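Local coordinates for MdbA protein (Corynebacterium diphtheriae, PDB 5C00), which acts as a DsbA-family thiol-disulfide oxidoreductase essential for viability, pilus assembly, toxin production and virulence, probably by forming disulfides in exported proteins, at residues G67-A72 with I78-R83; L105-A108 with E114-W117; W117-L122 with K144-S149; K174-E177 with S182-S185; K193-G198 with V203-S208. All blocks are in the same frame, centred on the assembly; numbering follows the deposited sequence. Where two conformers were deposited one is given.

Interaction 1: G67-A72 with I78-R83; sequences GPMTKA and IVVNLR
Met69, a selenomethionine here, and Ala72 bring helix 56-74 down onto Ile78 and Val80 of strand 78-85, the last two elements of the beta-alpha-beta unit 45-52, 56-74, 78-85 of the thioredoxin fold. The short axes of the two segments are 8.8 Å apart, a gap bridged by side chains of unequal length. Near the turn that joins them, Ile78 supplies the bump and the small Ala72 the hollow: Ala72 CB rests 3.8 Å from Ile78 CD1 and makes a similar contact with CG1. Ile78 reaches it because CG1 lies between its backbone N and carbonyl carbon (chi1 62°), which points the chain's long arm at the helix. Farther along the strand the roles reverse. Met69 lies over the branched Val80, its CG and SE against the valine methyls, and crosses Ile78 at about a right angle. Val203 and Thr207 of helix 202-207 also pack on Ala72, and Val203 on Met69, so this buried patch is shared by three elements. The Met69 chain runs extended as far as its selenium (chi2 -177°) and bends only after it. Met69 CG touches Ile78 CD1 at 4.1 Å. The selenium lies against Val80, with SE 4.1 Å from each of Val80 CG1 and CG2.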
# COMPACT_ATOMS: atom_id res chain seq x y z
N GLY A 67 -2.23 -4.92 11.98
CA GLY A 67 -3.24 -5.73 12.62
C GLY A 67 -4.36 -4.91 13.24
O GLY A 67 -5.52 -5.09 12.88
N PRO A 68 -4.03 -4.01 14.16
CA PRO A 68 -5.07 -3.17 14.73
C PRO A 68 -5.75 -2.30 13.70
O PRO A 68 -6.98 -2.10 13.80
CB PRO A 68 -4.34 -2.29 15.74
CG PRO A 68 -3.00 -2.87 15.91
CD PRO A 68 -2.74 -3.85 14.84
N MSE A 69 -5.00 -1.82 12.70
CA MSE A 69 -5.60 -1.00 11.63
C MSE A 69 -6.67 -1.80 10.94
O MSE A 69 -7.74 -1.27 10.69
CB MSE A 69 -4.55 -0.51 10.63
CG MSE A 69 -5.17 0.35 9.51
SE MSE A 69 -3.80 0.85 8.20
CE MSE A 69 -3.75 -0.89 7.36
N THR A 70 -6.37 -3.04 10.55
CA THR A 70 -7.35 -3.91 9.88
C THR A 70 -8.63 -4.03 10.72
O THR A 70 -9.72 -3.93 10.22
CB THR A 70 -6.75 -5.31 9.62
OG1 THR A 70 -5.53 -5.18 8.90
CG2 THR A 70 -7.70 -6.18 8.85
N LYS A 71 -8.47 -4.27 12.01
CA LYS A 71 -9.65 -4.41 12.88
C LYS A 71 -10.50 -3.16 12.94
O LYS A 71 -11.72 -3.23 12.92
CB LYS A 71 -9.27 -4.83 14.30
CG LYS A 71 -8.52 -6.16 14.38
CD LYS A 71 -9.24 -7.31 13.66
CE LYS A 71 -8.56 -7.75 12.37
NZ LYS A 71 -9.05 -9.02 11.73
N ALA A 72 -9.85 -2.02 12.98
CA ALA A 72 -10.54 -0.75 13.08
C ALA A 72 -11.27 -0.42 11.78
O ALA A 72 -12.35 0.16 11.79
CB ALA A 72 -9.55 0.36 13.44
N ILE A 78 -12.53 3.63 11.14
CA ILE A 78 -11.66 4.44 10.31
C ILE A 78 -11.79 4.09 8.85
O ILE A 78 -12.14 2.96 8.52
CB ILE A 78 -10.20 4.30 10.73
CG1 ILE A 78 -9.66 2.89 10.58
CG2 ILE A 78 -10.08 4.72 12.18
CD1 ILE A 78 -8.18 2.80 10.88
N VAL A 79 -11.54 5.07 8.00
CA VAL A 79 -11.37 4.88 6.58
C VAL A 79 -9.94 5.27 6.25
O VAL A 79 -9.53 6.36 6.58
CB VAL A 79 -12.38 5.73 5.81
CG1 VAL A 79 -12.10 5.69 4.31
CG2 VAL A 79 -13.77 5.17 6.09
N VAL A 80 -9.16 4.34 5.68
CA VAL A 80 -7.74 4.59 5.47
C VAL A 80 -7.37 4.91 4.03
O VAL A 80 -7.57 4.10 3.10
CB VAL A 80 -6.84 3.43 5.98
CG1 VAL A 80 -5.39 3.80 5.78
CG2 VAL A 80 -7.09 3.20 7.46
N ASN A 81 -6.89 6.12 3.84
CA ASN A 81 -6.35 6.48 2.56
C ASN A 81 -4.86 6.18 2.52
O ASN A 81 -4.07 6.94 3.06
CB ASN A 81 -6.59 7.95 2.28
CG ASN A 81 -8.06 8.30 2.34
OD1 ASN A 81 -8.78 8.12 1.39
ND2 ASN A 81 -8.50 8.76 3.49
N LEU A 82 -4.50 5.11 1.81
CA LEU A 82 -3.13 4.74 1.62
C LEU A 82 -2.59 5.58 0.46
O LEU A 82 -3.09 5.48 -0.68
CB LEU A 82 -2.96 3.25 1.32
CG LEU A 82 -3.33 2.30 2.45
CD1 LEU A 82 -3.33 0.90 1.89
CD2 LEU A 82 -2.36 2.42 3.60
N ARG A 83 -1.67 6.48 0.81
CA ARG A 83 -1.08 7.45 -0.10
C ARG A 83 0.36 7.06 -0.33
O ARG A 83 1.26 7.36 0.49
CB ARG A 83 -1.22 8.85 0.47
CG ARG A 83 -2.71 9.29 0.53
CD ARG A 83 -2.90 10.80 0.79
NE ARG A 83 -4.31 11.11 0.69
CZ ARG A 83 -4.98 11.25 -0.46
NH1 ARG A 83 -4.37 11.16 -1.62
NH2 ARG A 83 -6.29 11.45 -0.44

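Interaction 2: L105-A108 with E114-W117; sequences LAVA and ETYW
Val107 pushes one methyl group into the backbone of the facing helix, where Thr115 and Tyr116 follow each other. Its CG1 lies 3.6 Å from Tyr116 N and 3.7 Å from Thr115 CG2, and it also reaches Tyr116 CB at 4.0 Å. This branch stands anti to the backbone N (chi1 -173°), which directs it to the neighbouring helix. Beside it, Ala108 CB meets the Tyr116 ring at CD1, 3.8 Å away, approaching obliquely, with CE1 slightly farther off. The tyrosine thus touches helix 96-109 through both its main chain and its ring, the ring lying beside the alanine methyl.

A second shell surrounds these groups. Ile33 of strand 32-36 packs against both Ala108 and Tyr116, tying the helical pair to the sheet, while Val152 of helix 150-158 covers Val107. Thr115 turns its two branches to different tasks: CG2 faces Val107, whereas OG1 hydrogen-bonds to Asp112 OD2, just before its own helix begins. At the end of the other helix, Val107 O accepts a bond from Ser110 OG.

Helices 96-109 and 113-125 form a helical hairpin in the helical part that DsbA-like proteins add to the thioredoxin fold. No hydrogen bond passes between the two segments, so their fit rests on van der Waals contact, while Thr115 OG1 and Val107 O find their partners, Asp112 and Ser110, in the short connection between the helices.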
# COMPACT_ATOMS: atom_id res chain seq x y z
N LEU A 105 -0.63 -1.15 -6.94
CA LEU A 105 -1.75 -0.38 -7.54
C LEU A 105 -2.54 -1.16 -8.55
O LEU A 105 -3.78 -1.10 -8.52
CB LEU A 105 -1.29 0.94 -8.15
CG LEU A 105 -2.41 1.84 -8.74
CD1 LEU A 105 -3.42 2.29 -7.68
CD2 LEU A 105 -1.69 3.05 -9.31
N ALA A 106 -1.86 -1.89 -9.45
CA ALA A 106 -2.54 -2.74 -10.44
C ALA A 106 -3.49 -3.73 -9.76
O ALA A 106 -4.59 -3.99 -10.24
CB ALA A 106 -1.54 -3.44 -11.35
N VAL A 107 -3.07 -4.35 -8.66
CA VAL A 107 -3.95 -5.22 -7.92
C VAL A 107 -5.14 -4.48 -7.31
O VAL A 107 -6.25 -4.92 -7.43
CB VAL A 107 -3.16 -5.95 -6.80
CG1 VAL A 107 -4.06 -7.00 -6.14
CG2 VAL A 107 -1.91 -6.63 -7.35
N ALA A 108 -4.91 -3.35 -6.66
CA ALA A 108 -6.00 -2.58 -6.09
C ALA A 108 -7.04 -2.11 -7.13
O ALA A 108 -8.23 -2.16 -6.89
CB ALA A 108 -5.47 -1.38 -5.38
N GLU A 114 -8.60 -8.74 -0.97
CA GLU A 114 -7.87 -9.72 -0.16
C GLU A 114 -6.47 -10.01 -0.77
O GLU A 114 -5.48 -10.10 -0.06
CB GLU A 114 -8.68 -10.97 0.05
CG GLU A 114 -8.18 -11.76 1.24
CD GLU A 114 -9.17 -12.83 1.67
OE1 GLU A 114 -8.91 -13.99 1.28
OE2 GLU A 114 -10.18 -12.50 2.36
N THR A 115 -6.38 -10.06 -2.09
CA THR A 115 -5.08 -10.17 -2.76
C THR A 115 -4.21 -8.92 -2.53
O THR A 115 -3.04 -9.01 -2.13
CB THR A 115 -5.31 -10.43 -4.28
OG1 THR A 115 -5.98 -11.68 -4.40
CG2 THR A 115 -4.01 -10.55 -5.00
N TYR A 116 -4.81 -7.75 -2.71
CA TYR A 116 -4.12 -6.49 -2.48
C TYR A 116 -3.53 -6.44 -1.08
O TYR A 116 -2.33 -6.18 -0.89
CB TYR A 116 -5.04 -5.30 -2.67
CG TYR A 116 -4.36 -4.04 -2.24
CD1 TYR A 116 -3.35 -3.47 -3.02
CD2 TYR A 116 -4.62 -3.48 -1.01
CE1 TYR A 116 -2.66 -2.36 -2.58
CE2 TYR A 116 -3.91 -2.39 -0.57
CZ TYR A 116 -2.93 -1.85 -1.37
OH TYR A 116 -2.27 -0.76 -0.94
N TRP A 117 -4.37 -6.71 -0.10
CA TRP A 117 -3.86 -6.62 1.27
C TRP A 117 -2.66 -7.54 1.53
O TRP A 117 -1.64 -7.15 2.14
CB TRP A 117 -5.00 -6.96 2.22
CG TRP A 117 -4.54 -7.00 3.57
CD1 TRP A 117 -4.30 -8.09 4.30
CD2 TRP A 117 -4.18 -5.88 4.37
NE1 TRP A 117 -3.83 -7.74 5.54
CE2 TRP A 117 -3.76 -6.38 5.61
CE3 TRP A 117 -4.20 -4.49 4.16
CZ2 TRP A 117 -3.34 -5.56 6.64
CZ3 TRP A 117 -3.78 -3.66 5.20
CH2 TRP A 117 -3.37 -4.21 6.42

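Interaction 3: W117-L122 with K144-S149; sequences WNYRAL and KSLGAS
Asn118 is the first residue of helix 113-125 to meet Leu146, the one side chain that carries the other half of the contact. Its CB touches Leu146 CD2 at 4.1 Å, and its carbonyl O lies 3.8 Å from Leu146 CD1. The amide end leads elsewhere: ND2 bonds back to Glu114 O, and OD1 accepts from Glu20 N, so both ends of the amide are engaged and its rotation is fixed by two bonds.

Tyr119 comes next and makes the closest approach to Leu146. Leu146 CD1 sits 3.6 Å from Tyr119 CA and then meets the ring in its plane, at the edge, 4.0 Å from Tyr119 CD1. A first torsion that sets the ring trans to its own amide nitrogen (chi1 -170°) turns this edge to the leucine methyl. The Tyr119 hydroxyl is hydrogen-bonded to Phe139 O on helix 136-145. One turn on, Leu122 CD2 lies 4.0 Å from Leu146 CD1 in one of two deposited conformers, so this part of the contact is less certain. Tyr17 packs over both leucines from the N-terminal arm.

Leu146 directly precedes Gly147, which has positive phi and ends the helix in a Schellman motif, with two hydrogen bonds running back into the last turn. Ser149 OG then caps Val152 N as helix 150-158 begins. The arrangement is a leucine at a Schellman turn packed against a neighbouring helix, within the helical domain characteristic of DsbA-like oxidoreductases.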
# COMPACT_ATOMS: atom_id res chain seq x y z
N TRP A 117 -4.37 -6.71 -0.10
CA TRP A 117 -3.86 -6.62 1.27
C TRP A 117 -2.66 -7.54 1.53
O TRP A 117 -1.64 -7.15 2.14
CB TRP A 117 -5.00 -6.96 2.22
CG TRP A 117 -4.54 -7.00 3.57
CD1 TRP A 117 -4.30 -8.09 4.30
CD2 TRP A 117 -4.18 -5.88 4.37
NE1 TRP A 117 -3.83 -7.74 5.54
CE2 TRP A 117 -3.76 -6.38 5.61
CE3 TRP A 117 -4.20 -4.49 4.16
CZ2 TRP A 117 -3.34 -5.56 6.64
CZ3 TRP A 117 -3.78 -3.66 5.20
CH2 TRP A 117 -3.37 -4.21 6.42
N ASN A 118 -2.79 -8.79 1.10
CA ASN A 118 -1.71 -9.74 1.31
C ASN A 118 -0.47 -9.44 0.48
O ASN A 118 0.65 -9.71 0.93
CB ASN A 118 -2.21 -11.15 1.06
CG ASN A 118 -3.08 -11.64 2.22
OD1 ASN A 118 -2.56 -11.95 3.29
ND2 ASN A 118 -4.39 -11.60 2.03
N TYR A 119 -0.67 -8.87 -0.70
CA TYR A 119 0.42 -8.48 -1.57
C TYR A 119 1.20 -7.33 -0.98
O TYR A 119 2.41 -7.39 -0.87
CB TYR A 119 -0.12 -8.11 -2.93
CG TYR A 119 0.91 -7.92 -3.99
CD1 TYR A 119 1.73 -8.95 -4.38
CD2 TYR A 119 1.05 -6.74 -4.63
CE1 TYR A 119 2.66 -8.81 -5.39
CE2 TYR A 119 2.00 -6.58 -5.64
CZ TYR A 119 2.76 -7.62 -6.05
OH TYR A 119 3.67 -7.46 -7.10
N ARG A 120 0.50 -6.31 -0.49
CA ARG A 120 1.15 -5.20 0.23
C ARG A 120 1.99 -5.71 1.41
O ARG A 120 3.15 -5.27 1.58
CB ARG A 120 0.09 -4.19 0.73
CG ARG A 120 0.62 -3.17 1.74
CD ARG A 120 -0.46 -2.17 2.14
NE ARG A 120 0.03 -1.27 3.19
CZ ARG A 120 0.06 -1.56 4.50
NH1 ARG A 120 -0.34 -2.74 4.93
NH2 ARG A 120 0.55 -0.69 5.41
N ALA A 121 1.37 -6.57 2.22
CA ALA A 121 2.04 -7.08 3.41
C ALA A 121 3.35 -7.79 2.99
O ALA A 121 4.38 -7.62 3.65
CB ALA A 121 1.15 -8.03 4.19
N LEU A 122 3.29 -8.62 1.97
CA LEU A 122 4.47 -9.34 1.51
C LEU A 122 5.59 -8.42 1.00
O LEU A 122 6.76 -8.56 1.40
CB LEU A 122 4.07 -10.37 0.44
CG LEU A 122 5.19 -11.25 -0.12
CD1 LEU A 122 6.06 -11.79 0.97
CD2 LEU A 122 4.57 -12.41 -0.92
N LYS A 144 0.37 -12.97 -9.06
CA LYS A 144 -0.41 -14.11 -9.58
C LYS A 144 -0.51 -15.20 -8.52
O LYS A 144 -1.58 -15.78 -8.28
CB LYS A 144 0.27 -14.64 -10.82
CG LYS A 144 -0.34 -15.90 -11.38
CD LYS A 144 -1.67 -15.59 -12.01
CE LYS A 144 -2.31 -16.86 -12.56
NZ LYS A 144 -3.10 -17.51 -11.51
N SER A 145 0.63 -15.53 -7.91
CA SER A 145 0.65 -16.58 -6.88
C SER A 145 -0.29 -16.24 -5.72
O SER A 145 -0.86 -17.14 -5.12
CB SER A 145 2.04 -16.76 -6.32
OG SER A 145 2.93 -17.29 -7.30
N LEU A 146 -0.43 -14.95 -5.38
CA LEU A 146 -1.31 -14.53 -4.29
C LEU A 146 -2.76 -14.39 -4.69
O LEU A 146 -3.62 -14.06 -3.85
CB LEU A 146 -0.81 -13.21 -3.66
CG LEU A 146 0.17 -13.39 -2.50
CD1 LEU A 146 0.81 -12.06 -2.08
CD2 LEU A 146 -0.45 -14.04 -1.28
N GLY A 147 -3.06 -14.55 -5.97
CA GLY A 147 -4.43 -14.56 -6.39
C GLY A 147 -4.85 -13.54 -7.41
O GLY A 147 -6.02 -13.53 -7.76
N ALA A 148 -3.90 -12.75 -7.94
CA ALA A 148 -4.24 -11.76 -8.93
C ALA A 148 -4.67 -12.41 -10.22
O ALA A 148 -4.19 -13.49 -10.60
CB ALA A 148 -3.09 -10.82 -9.21
N SER A 149 -5.55 -11.73 -10.90
CA SER A 149 -6.06 -12.21 -12.15
C SER A 149 -4.97 -12.21 -13.22
O SER A 149 -3.96 -11.54 -13.09
CB SER A 149 -7.22 -11.35 -12.59
OG SER A 149 -6.77 -10.09 -13.02

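Interaction 4: K174-E177 with S182-S185; sequences KKLE and SVSS
Leu176 and Glu177, near the end of helix 162-180, lean against the chain that returns toward strand 187-190. Van der Waals contacts make up most of the meeting. Glu177 CG packs 3.6 Å from Val183 CG2, and its OE2 passes the same methyl at 3.8 Å, so the extended acid chain crosses the valine obliquely with CG and the carboxylate both against the methyl. Leu176 CD2 stands 4.0 Å from Val183 CA and, more loosely, 4.4 Å from Val183 CG1.

Leucine also meets main-chain oxygens: Leu176 CD2 lies 3.5 Å from Ser184 O, and Leu176 CG lies 3.7 Å from Ser182 O. Its first torsion, chi1 -177°, carries the branch out over this loop, while Tyr50, Leu85 and Phe189 of the sheet receive the same side chain.

Polar bonding runs not between the two segments but to a common outside donor. Arg187 NH1 binds Ser182 O and Ser184 OG, both from the loop, whose residues are extended. The Ser184 side chain lies near, without touching, the apparent CxxC pair Cys55 and Cys58 at a helix start, consistent with this being the loop that faces the active site in thioredoxin-fold oxidoreductases.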
# COMPACT_ATOMS: atom_id res chain seq x y z
N LYS A 174 3.04 16.14 -2.94
CA LYS A 174 2.63 17.54 -2.82
C LYS A 174 1.66 17.77 -1.67
O LYS A 174 1.79 18.77 -0.92
CB LYS A 174 2.05 18.05 -4.13
CG LYS A 174 3.08 18.27 -5.22
CD LYS A 174 2.35 18.78 -6.46
CE LYS A 174 3.32 19.33 -7.51
NZ LYS A 174 4.02 18.21 -8.20
N LYS A 175 0.70 16.85 -1.49
CA LYS A 175 -0.20 16.88 -0.34
C LYS A 175 0.58 16.77 0.95
O LYS A 175 0.31 17.50 1.89
CB LYS A 175 -1.31 15.82 -0.41
CG LYS A 175 -2.34 15.89 0.70
CD LYS A 175 -3.39 14.80 0.49
CE LYS A 175 -4.39 14.71 1.63
NZ LYS A 175 -5.01 16.02 1.96
N LEU A 176 1.58 15.90 1.00
CA LEU A 176 2.35 15.73 2.22
C LEU A 176 3.19 16.98 2.51
O LEU A 176 3.34 17.39 3.64
CB LEU A 176 3.23 14.50 2.13
CG LEU A 176 4.05 14.14 3.36
CD1 LEU A 176 3.11 13.96 4.52
CD2 LEU A 176 4.85 12.88 3.14
N GLU A 177 3.74 17.59 1.46
CA GLU A 177 4.46 18.85 1.64
C GLU A 177 3.58 19.93 2.21
O GLU A 177 4.00 20.63 3.09
CB GLU A 177 5.06 19.31 0.32
CG GLU A 177 6.29 18.51 0.01
CD GLU A 177 6.80 18.72 -1.39
OE1 GLU A 177 5.98 18.95 -2.30
OE2 GLU A 177 8.03 18.61 -1.55
N SER A 182 7.50 18.39 4.62
CA SER A 182 8.55 17.74 3.89
C SER A 182 8.14 16.29 3.64
O SER A 182 7.19 15.81 4.25
CB SER A 182 9.87 17.81 4.65
OG SER A 182 9.81 17.09 5.86
N VAL A 183 8.84 15.65 2.72
CA VAL A 183 8.51 14.30 2.27
C VAL A 183 9.37 13.30 3.00
O VAL A 183 10.60 13.29 2.92
CB VAL A 183 8.63 14.18 0.73
CG1 VAL A 183 8.15 12.80 0.28
CG2 VAL A 183 7.72 15.20 0.04
N SER A 184 8.70 12.43 3.75
CA SER A 184 9.33 11.34 4.44
C SER A 184 8.21 10.29 4.70
O SER A 184 7.05 10.54 4.42
CB SER A 184 10.00 11.82 5.71
OG SER A 184 9.07 12.45 6.57
N SER A 185 8.57 9.13 5.23
CA SER A 185 7.61 8.06 5.44
C SER A 185 8.14 7.13 6.55
O SER A 185 9.36 7.06 6.74
CB SER A 185 7.45 7.28 4.15
OG SER A 185 8.69 6.67 3.82

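Interaction 5: K193-G198 with V203-S208; sequences KEVKNG and VEQATS
Gln205 and Val195 approach each other head-on, from opposite directions, across the gap between the C-terminal helix and the chain around and after strand 193-194. The amide end of the glutamine meets the valine through Val195 CG1, 3.6 Å from Gln205 NE2 and 4.0 Å from Gln205 OE1, so one methyl lies against both polar atoms of the group. The glutamine reaches this far because its chain is extended beyond CG, with CG itself anti to the carbonyl carbon.

The same NE2 then turns to the backbone that follows. It donates to Asn197 O at 3.2 Å along a fairly straight line (N-H...O 163°). The acceptor lies almost in the glutamine amide plane, and the donor lies in the carbonyl plane at a C=O...N angle of 146°. Gly198 O is also close, 2.9 Å from Gln205 NE2, and takes a hydrogen bond from Thr201 OG1. A weak bond joins Gln205 NE2 to that same hydroxyl, clustering the polar groups at the start of the helix.

Within the helix, Val203 O accepts from both N and OG1 of Thr207, the first at 2.9 Å and the second at 3.0 Å.

Around this bridge, Val195 packs on Val188 and Ile190 of strand 187-190, Ala206 meets Ile190 too, and Val203 packs on Pro68 of helix 56-74, placing helix 202-207 between the sheet's edge and helix 56-74.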
# COMPACT_ATOMS: atom_id res chain seq x y z
N LYS A 193 -4.91 15.99 10.83
CA LYS A 193 -4.00 16.28 11.94
C LYS A 193 -2.93 15.21 12.02
O LYS A 193 -3.24 14.03 12.24
CB LYS A 193 -4.83 16.28 13.23
CG LYS A 193 -4.06 16.47 14.54
CD LYS A 193 -4.87 15.94 15.72
CE LYS A 193 -4.62 16.74 16.99
NZ LYS A 193 -3.17 16.88 17.31
N GLU A 194 -1.66 15.60 11.89
CA GLU A 194 -0.61 14.63 11.86
C GLU A 194 -0.41 14.01 13.24
O GLU A 194 -0.44 14.70 14.26
CB GLU A 194 0.72 15.24 11.37
CG GLU A 194 1.75 14.13 11.16
CD GLU A 194 3.03 14.53 10.45
OE1 GLU A 194 3.20 15.68 10.01
OE2 GLU A 194 3.89 13.64 10.32
N VAL A 195 -0.19 12.70 13.25
CA VAL A 195 0.30 11.96 14.41
C VAL A 195 1.82 12.02 14.47
O VAL A 195 2.55 11.25 13.81
CB VAL A 195 -0.21 10.48 14.41
CG1 VAL A 195 0.21 9.74 15.69
CG2 VAL A 195 -1.72 10.43 14.25
N LYS A 196 2.35 12.96 15.27
CA LYS A 196 3.80 13.12 15.43
C LYS A 196 4.37 12.29 16.54
O LYS A 196 5.51 11.83 16.47
CB LYS A 196 4.18 14.60 15.65
CG LYS A 196 3.74 15.47 14.49
CD LYS A 196 4.06 16.93 14.70
CE LYS A 196 3.67 17.76 13.48
NZ LYS A 196 4.05 19.21 13.61
N ASN A 197 3.60 12.16 17.60
CA ASN A 197 4.04 11.48 18.78
C ASN A 197 3.23 10.19 18.98
O ASN A 197 2.05 10.16 18.66
CB ASN A 197 3.80 12.40 19.96
CG ASN A 197 4.74 13.58 19.94
OD1 ASN A 197 5.88 13.43 20.32
ND2 ASN A 197 4.27 14.74 19.47
N GLY A 198 3.88 9.16 19.52
CA GLY A 198 3.22 7.86 19.79
C GLY A 198 2.65 7.28 18.50
O GLY A 198 1.50 6.80 18.46
N VAL A 203 -3.51 3.95 15.79
CA VAL A 203 -4.83 3.37 15.58
C VAL A 203 -5.68 3.61 16.85
O VAL A 203 -6.86 4.04 16.75
CB VAL A 203 -4.75 1.87 15.24
CG1 VAL A 203 -6.16 1.30 15.07
CG2 VAL A 203 -3.91 1.64 13.96
N GLU A 204 -5.07 3.43 18.02
CA GLU A 204 -5.76 3.75 19.31
C GLU A 204 -6.17 5.20 19.32
O GLU A 204 -7.26 5.56 19.72
CB GLU A 204 -4.89 3.54 20.53
CG GLU A 204 -4.48 2.13 20.85
CD GLU A 204 -3.41 2.07 21.94
OE1 GLU A 204 -2.46 1.26 21.77
OE2 GLU A 204 -3.49 2.82 22.95
N GLN A 205 -5.26 6.05 18.88
CA GLN A 205 -5.49 7.48 18.85
C GLN A 205 -6.63 7.81 17.92
O GLN A 205 -7.45 8.65 18.24
CB GLN A 205 -4.27 8.22 18.38
CG GLN A 205 -3.09 8.16 19.35
CD GLN A 205 -1.99 9.13 18.98
OE1 GLN A 205 -2.23 10.34 18.76
NE2 GLN A 205 -0.75 8.63 18.94
N ALA A 206 -6.71 7.13 16.78
CA ALA A 206 -7.79 7.34 15.82
C ALA A 206 -9.15 6.85 16.30
O ALA A 206 -10.18 7.38 15.86
CB ALA A 206 -7.47 6.67 14.51
N THR A 207 -9.16 5.81 17.14
CA THR A 207 -10.42 5.18 17.56
C THR A 207 -10.84 5.72 18.90
O THR A 207 -11.87 5.30 19.44
CB THR A 207 -10.33 3.64 17.60
OG1 THR A 207 -9.21 3.24 18.38
CG2 THR A 207 -10.13 3.11 16.20
N SER A 208 -10.04 6.68 19.38
CA SER A 208 -10.21 7.45 20.60
C SER A 208 -9.66 6.60 21.69
O SER A 208 -8.59 6.95 22.19
CB SER A 208 -11.66 7.91 20.85
OG SER A 208 -11.98 8.99 19.98
OXT SER A 208 -10.20 5.55 22.02

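Overall arrangement
Interactions 1, 2 and 3 are buried, apolar and free of cross-segment hydrogen bonds; interaction 4 is a surface contact, and interaction 5, partly buried, is the one with a hydrogen bond between its segments. Interactions 2 and 3 lie about 6 Å apart between centres, share Trp117 and both use helix 113-125, which packs against helix 96-109 in one and Leu146 in the other. Trp117 also touches Met69 and Thr70, joining that helical part to interaction 1. Interactions 1 and 5 meet where helix 202-207 lies on helix 56-74. Interaction 4 stands apart, reaching interaction 1 through Lys175 and Arg83, and its nearest atoms lie about 6 Å from interaction 5.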